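Local coordinates for putative iron-regulated protein A (Parabacteroides distasonis ATCC 8503, PDB 4ECG) that binds calcium ions and, as an imelysin-like member of peptidase family M75, may be a metalloendopeptidase, at residues 76-81 and 154-159; 280-285 and 348-353. One frame throughout, in Å; residues are numbered along the deposited sequence.

Interaction 1. Residues 76-81 and 154-159; sequences DACDAW and MLFLDG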
loop_
_atom_site.group_PDB
_atom_site.type_symbol
_atom_site.label_atom_id
_atom_site.label_comp_id
_atom_site.label_asym_id
_atom_site.label_seq_id
_atom_site.Cartn_x
_atom_site.Cartn_y
_atom_site.Cartn_z
ATOM N N ASP A 76 11.573 18.464 7.771
ATOM C CA ASP A 76 10.289 18.103 8.462
ATOM C C ASP A 76 9.199 17.632 7.471
ATOM O O ASP A 76 8.439 16.694 7.771
ATOM C CB ASP A 76 9.712 19.254 9.300
ATOM C CG ASP A 76 10.499 19.539 10.613
ATOM O OD1 ASP A 76 11.434 18.774 10.973
ATOM O OD2 ASP A 76 10.147 20.544 11.292
ATOM N N ALA A 77 9.142 18.266 6.305
ATOM C CA ALA A 77 8.200 17.857 5.263
ATOM C C ALA A 77 8.545 16.454 4.764
ATOM O O ALA A 77 7.665 15.592 4.611
ATOM C CB ALA A 77 8.187 18.844 4.125
ATOM N N CYS A 78 9.837 16.201 4.599
ATOM C CA CYS A 78 10.318 14.882 4.183
ATOM C C CYS A 78 9.991 13.793 5.185
ATOM O O CYS A 78 9.576 12.692 4.806
ATOM C CB CYS A 78 11.832 14.928 3.912
ATOM S SG CYS A 78 12.357 15.840 2.424
ATOM N N ASP A 79 10.201 14.067 6.470
ATOM C CA ASP A 79 9.842 13.127 7.537
ATOM C C ASP A 79 8.325 12.858 7.477
ATOM O O ASP A 79 7.869 11.700 7.545
ATOM C CB ASP A 79 10.173 13.692 8.934
ATOM C CG ASP A 79 11.716 13.778 9.242
ATOM O OD1 ASP A 79 12.508 13.214 8.462
ATOM O OD2 ASP A 79 12.108 14.396 10.296
ATOM N N ALA A 80 7.544 13.926 7.379
ATOM C CA ALA A 80 6.086 13.811 7.345
ATOM C C ALA A 80 5.616 12.970 6.111
ATOM O O ALA A 80 4.678 12.200 6.198
ATOM C CB ALA A 80 5.430 15.202 7.407
ATOM N N TRP A 81 6.315 13.065 4.996
ATOM C CA TRP A 81 5.993 12.285 3.786
ATOM C C TRP A 81 6.142 10.821 4.079
ATOM O O TRP A 81 5.223 10.006 3.797
ATOM C CB TRP A 81 6.916 12.711 2.625
ATOM C CG TRP A 81 6.679 11.993 1.335
ATOM C CD1 TRP A 81 5.840 12.373 0.297
ATOM C CD2 TRP A 81 7.221 10.693 0.921
ATOM N NE1 TRP A 81 5.849 11.433 -0.697
ATOM C CE2 TRP A 81 6.658 10.411 -0.379
ATOM C CE3 TRP A 81 8.092 9.782 1.481
ATOM C CZ2 TRP A 81 6.962 9.260 -1.071
ATOM C CZ3 TRP A 81 8.404 8.619 0.771
ATOM C CH2 TRP A 81 7.844 8.364 -0.469
HETATM N N MSE A 154 10.223 15.789 -5.870
HETATM C CA MSE A 154 10.527 17.187 -5.577
HETATM C C MSE A 154 11.095 17.412 -4.168
HETATM O O MSE A 154 11.729 18.426 -3.949
HETATM C CB MSE A 154 9.272 18.043 -5.744
HETATM C CG MSE A 154 8.672 18.023 -7.139
HETATM SE SE MSE A 154 6.904 18.874 -7.282
HETATM C CE MSE A 154 6.792 18.732 -9.188
ATOM N N LEU A 155 10.850 16.504 -3.222
ATOM C CA LEU A 155 11.314 16.692 -1.842
ATOM C C LEU A 155 12.696 16.058 -1.540
ATOM O O LEU A 155 13.403 16.471 -0.615
ATOM C CB LEU A 155 10.285 16.101 -0.879
ATOM C CG LEU A 155 8.993 16.860 -0.735
ATOM C CD1 LEU A 155 8.020 16.018 0.099
ATOM C CD2 LEU A 155 9.216 18.245 -0.120
ATOM N N PHE A 156 13.039 15.055 -2.322
ATOM C CA PHE A 156 14.105 14.122 -2.032
ATOM C C PHE A 156 15.091 14.002 -3.209
ATOM O O PHE A 156 14.709 14.089 -4.362
ATOM C CB PHE A 156 13.534 12.697 -1.784
ATOM C CG PHE A 156 12.786 12.530 -0.506
ATOM C CD1 PHE A 156 13.473 12.296 0.709
ATOM C CD2 PHE A 156 11.411 12.535 -0.481
ATOM C CE1 PHE A 156 12.784 12.116 1.887
ATOM C CE2 PHE A 156 10.715 12.342 0.711
ATOM C CZ PHE A 156 11.402 12.156 1.886
ATOM N N LEU A 157 16.353 13.756 -2.903
ATOM C CA LEU A 157 17.321 13.384 -3.929
ATOM C C LEU A 157 18.176 12.235 -3.408
ATOM O O LEU A 157 18.874 12.335 -2.373
ATOM C CB LEU A 157 18.191 14.572 -4.302
ATOM C CG LEU A 157 19.182 14.400 -5.452
ATOM C CD1 LEU A 157 18.417 14.066 -6.738
ATOM C CD2 LEU A 157 20.004 15.693 -5.588
ATOM N N ASP A 158 18.129 11.138 -4.138
ATOM C CA ASP A 158 18.793 9.908 -3.740
ATOM C C ASP A 158 18.875 9.612 -2.208
ATOM O O ASP A 158 19.932 9.381 -1.660
ATOM C CB ASP A 158 20.156 9.791 -4.436
ATOM C CG ASP A 158 20.285 8.479 -5.229
ATOM O OD1 ASP A 158 19.461 7.513 -5.076
ATOM O OD2 ASP A 158 21.209 8.436 -6.049
ATOM N N GLY A 159 17.725 9.594 -1.558
ATOM C CA GLY A 159 17.621 9.211 -0.185
ATOM C C GLY A 159 17.550 10.325 0.845
ATOM O O GLY A 159 17.245 10.072 1.998
#

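Interaction 2. Residues 280-285 and 348-353; sequences YSWNSL and FRNNLG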
loop_
_atom_site.group_PDB
_atom_site.type_symbol
_atom_site.label_atom_id
_atom_site.label_comp_id
_atom_site.label_asym_id
_atom_site.label_seq_id
_atom_site.Cartn_x
_atom_site.Cartn_y
_atom_site.Cartn_z
ATOM N N TYR A 280 13.447 7.501 -5.129
ATOM C CA TYR A 280 13.863 8.897 -4.890
ATOM C C TYR A 280 14.262 9.108 -3.430
ATOM O O TYR A 280 15.270 9.763 -3.132
ATOM C CB TYR A 280 12.765 9.911 -5.295
ATOM C CG TYR A 280 12.288 9.801 -6.731
ATOM C CD1 TYR A 280 13.176 9.511 -7.787
ATOM C CD2 TYR A 280 10.959 10.002 -7.053
ATOM C CE1 TYR A 280 12.727 9.438 -9.105
ATOM C CE2 TYR A 280 10.516 9.894 -8.353
ATOM C CZ TYR A 280 11.385 9.625 -9.383
ATOM O OH TYR A 280 10.900 9.511 -10.701
ATOM N N SER A 281 13.489 8.509 -2.525
ATOM C CA SER A 281 13.637 8.721 -1.114
ATOM C C SER A 281 14.229 7.513 -0.399
ATOM O O SER A 281 14.452 7.581 0.832
ATOM C CB SER A 281 12.270 9.040 -0.490
ATOM O OG SER A 281 11.397 7.948 -0.608
ATOM N N TRP A 282 14.480 6.435 -1.135
ATOM C CA TRP A 282 14.923 5.152 -0.525
ATOM C C TRP A 282 13.901 4.660 0.485
ATOM O O TRP A 282 14.231 4.407 1.622
ATOM C CB TRP A 282 16.295 5.284 0.169
ATOM C CG TRP A 282 17.477 5.635 -0.717
ATOM C CD1 TRP A 282 17.459 6.053 -2.044
ATOM C CD2 TRP A 282 18.920 5.649 -0.349
ATOM N NE1 TRP A 282 18.727 6.300 -2.495
ATOM C CE2 TRP A 282 19.640 6.068 -1.544
ATOM C CE3 TRP A 282 19.636 5.388 0.811
ATOM C CZ2 TRP A 282 21.024 6.198 -1.566
ATOM C CZ3 TRP A 282 21.031 5.528 0.798
ATOM C CH2 TRP A 282 21.712 5.926 -0.361
ATOM N N ASN A 283 12.635 4.566 0.093
ATOM C CA ASN A 283 11.602 4.118 0.998
ATOM C C ASN A 283 11.094 2.772 0.548
ATOM O O ASN A 283 10.097 2.308 1.050
ATOM C CB ASN A 283 10.446 5.147 1.090
ATOM C CG ASN A 283 9.848 5.294 2.507
ATOM O OD1 ASN A 283 10.452 5.890 3.431
ATOM N ND2 ASN A 283 8.605 4.846 2.646
ATOM N N SER A 284 11.795 2.114 -0.352
ATOM C CA SER A 284 11.190 0.975 -1.041
ATOM C C SER A 284 10.993 -0.216 -0.110
ATOM O O SER A 284 9.867 -0.764 0.005
ATOM C CB SER A 284 12.028 0.590 -2.242
ATOM O OG SER A 284 12.501 1.780 -2.868
ATOM N N LEU A 285 12.073 -0.602 0.557
ATOM C CA LEU A 285 12.015 -1.717 1.520
ATOM C C LEU A 285 11.062 -1.452 2.671
ATOM O O LEU A 285 10.374 -2.362 3.084
ATOM C CB LEU A 285 13.406 -2.102 2.047
ATOM C CG LEU A 285 14.360 -2.645 0.960
ATOM C CD1 LEU A 285 15.769 -2.815 1.510
ATOM C CD2 LEU A 285 13.812 -3.928 0.322
ATOM N N PHE A 348 17.214 -0.611 -1.563
ATOM C CA PHE A 348 16.955 -1.596 -2.681
ATOM C C PHE A 348 17.509 -1.096 -3.987
ATOM O O PHE A 348 18.047 -1.855 -4.769
ATOM C CB PHE A 348 15.460 -1.751 -2.861
ATOM C CG PHE A 348 15.022 -2.880 -3.779
ATOM C CD1 PHE A 348 15.667 -4.114 -3.788
ATOM C CD2 PHE A 348 13.897 -2.719 -4.567
ATOM C CE1 PHE A 348 15.205 -5.136 -4.581
ATOM C CE2 PHE A 348 13.423 -3.735 -5.370
ATOM C CZ PHE A 348 14.077 -4.946 -5.374
ATOM N N ARG A 349 17.380 0.191 -4.249
ATOM C CA ARG A 349 17.977 0.705 -5.505
ATOM C C ARG A 349 19.452 0.503 -5.714
ATOM O O ARG A 349 19.890 0.653 -6.853
ATOM C CB ARG A 349 17.602 2.171 -5.791
ATOM C CG ARG A 349 18.080 3.184 -4.782
ATOM C CD ARG A 349 19.485 3.619 -5.006
ATOM N NE ARG A 349 19.595 4.728 -5.910
ATOM C CZ ARG A 349 20.215 4.704 -7.087
ATOM N NH1 ARG A 349 20.725 3.592 -7.595
ATOM N NH2 ARG A 349 20.340 5.839 -7.754
ATOM N N ASN A 350 20.226 0.228 -4.658
ATOM C CA ASN A 350 21.645 -0.095 -4.810
ATOM C C ASN A 350 21.963 -1.536 -4.598
ATOM O O ASN A 350 23.115 -1.920 -4.571
ATOM C CB ASN A 350 22.499 0.760 -3.850
ATOM C CG ASN A 350 22.622 2.188 -4.308
ATOM O OD1 ASN A 350 22.579 2.471 -5.495
ATOM N ND2 ASN A 350 22.754 3.097 -3.375
ATOM N N ASN A 351 20.955 -2.370 -4.443
ATOM C CA ASN A 351 21.179 -3.764 -4.114
ATOM C C ASN A 351 20.308 -4.674 -4.950
ATOM O O ASN A 351 19.895 -5.757 -4.501
ATOM C CB ASN A 351 20.877 -3.960 -2.606
ATOM C CG ASN A 351 21.934 -3.319 -1.708
ATOM O OD1 ASN A 351 22.986 -3.911 -1.483
ATOM N ND2 ASN A 351 21.664 -2.097 -1.211
ATOM N N LEU A 352 20.001 -4.236 -6.159
ATOM C CA LEU A 352 19.187 -5.051 -7.059
ATOM C C LEU A 352 19.933 -6.325 -7.452
ATOM O O LEU A 352 19.316 -7.300 -7.816
ATOM C CB LEU A 352 18.746 -4.268 -8.299
ATOM C CG LEU A 352 17.833 -3.083 -7.983
ATOM C CD1 LEU A 352 17.780 -2.172 -9.196
ATOM C CD2 LEU A 352 16.431 -3.464 -7.485
ATOM N N GLY A 353 21.247 -6.342 -7.287
ATOM C CA GLY A 353 22.020 -7.564 -7.458
ATOM C C GLY A 353 22.269 -8.375 -6.193
ATOM O O GLY A 353 23.182 -9.195 -6.181
HETATM O O HOH W 1 15.284 1.898 -2.970
#

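Interaction 1. Residues 76-81 and 154-159
The rings of W81 and F156 meet as an offset edge-to-face pair: the F156 edge is directed at the six-membered ring of the indole, with the planes 66° apart and the centroids separated by 5.4 Å. Contact is made at the rim of the indole face, where CE2 of F156 comes within 3.7 Å of W81 CE3. One face of the phenyl ring is taken by C78, whose SG stands 3.9 Å from the centroid of the F156 ring and only 17° off its normal, a cysteine sulfur-aromatic contact. The same residue presses on the ring a second time, CB of C78 lying 3.5 Å from F156 CZ. With SG anti to the carbonyl carbon (chi1 -71°), the C78 sulfur is set over the F156 face and at the same time within 3.3 Å of L155 O. L155 fills in more loosely, its two methyls spread between A77 and the five-membered ring of W81. A hydrogen bond from W81 NE1 to the carbonyl O of F148 helps hold the indole's rotation, and F148 adds a second edge-to-face ring. All five touching residues are buried. Helix 71-89 is thereby joined to the point where helix 147-155 ends and strand 156-157 of a two-stranded antiparallel hairpin begins, while Y58 of helix 29-68 and L177 of helix 171-196 close round L155.

Interaction 2. Residues 280-285 and 348-353
F348, W282 and L285 contribute most of the buried surface, and they do so in two separate patches. In the first, the isobutyl group of L285 crosses the F348 side chain at about a right angle, its CG 4.1 Å from F348 CB. F348 turns its ring away, CG being anti to the backbone N (chi1 -170°), toward I251 and V255 of helix 239-259, and L352 CD2 sits over the centre of one ring face. In the second patch the indole of W282 meets the aliphatic part of R349, NE1 of W282 lying 3.8 Å from R349 CD, with ring and guanidinium planes 77° apart. W282 NE1 hydrogen-bonds D158 OD1, while R349 NH1 bonds the carbonyl O of A265. An alanine in place of W282 would probably open a gap beside the R349 methylenes and leave D158 OD1 without the indole N-H. Between the patches a water donates to S284 OG (2.8 Å) and accepts from R349 N (3.0 Å), linking hydroxyl to backbone; S284 OG also hydrogen-bonds E277 O. The arrangement joins two connecting segments of the imelysin fold: the start of helix 284-300 docks on the 3-10 turn 348-350 between helices 324-343 and 355-377.

Overall arrangement
Interactions 1 and 2 follow one another along the chain, yet their centres are only 15 Å apart and they touch directly. The hairpin turn of 154-159 supplies the polar connection: D158 OD1 forms a salt bridge with R349 NE at 2.9 Å, and G159 N probably bonds to Y280 O, also at 2.9 Å. S281 adds van der Waals packing, its CB 3.5 Å from F156 CG and its OG 3.4 Å from W81 CZ3. Calcium lies near both contacts: one bound ion is about 5 Å from the W282 side chain, and one, more distantly, about 9 Å from that of W81. The hairpin turn and the 280-285 loop together thus connect the two contacts in a largely helical protein.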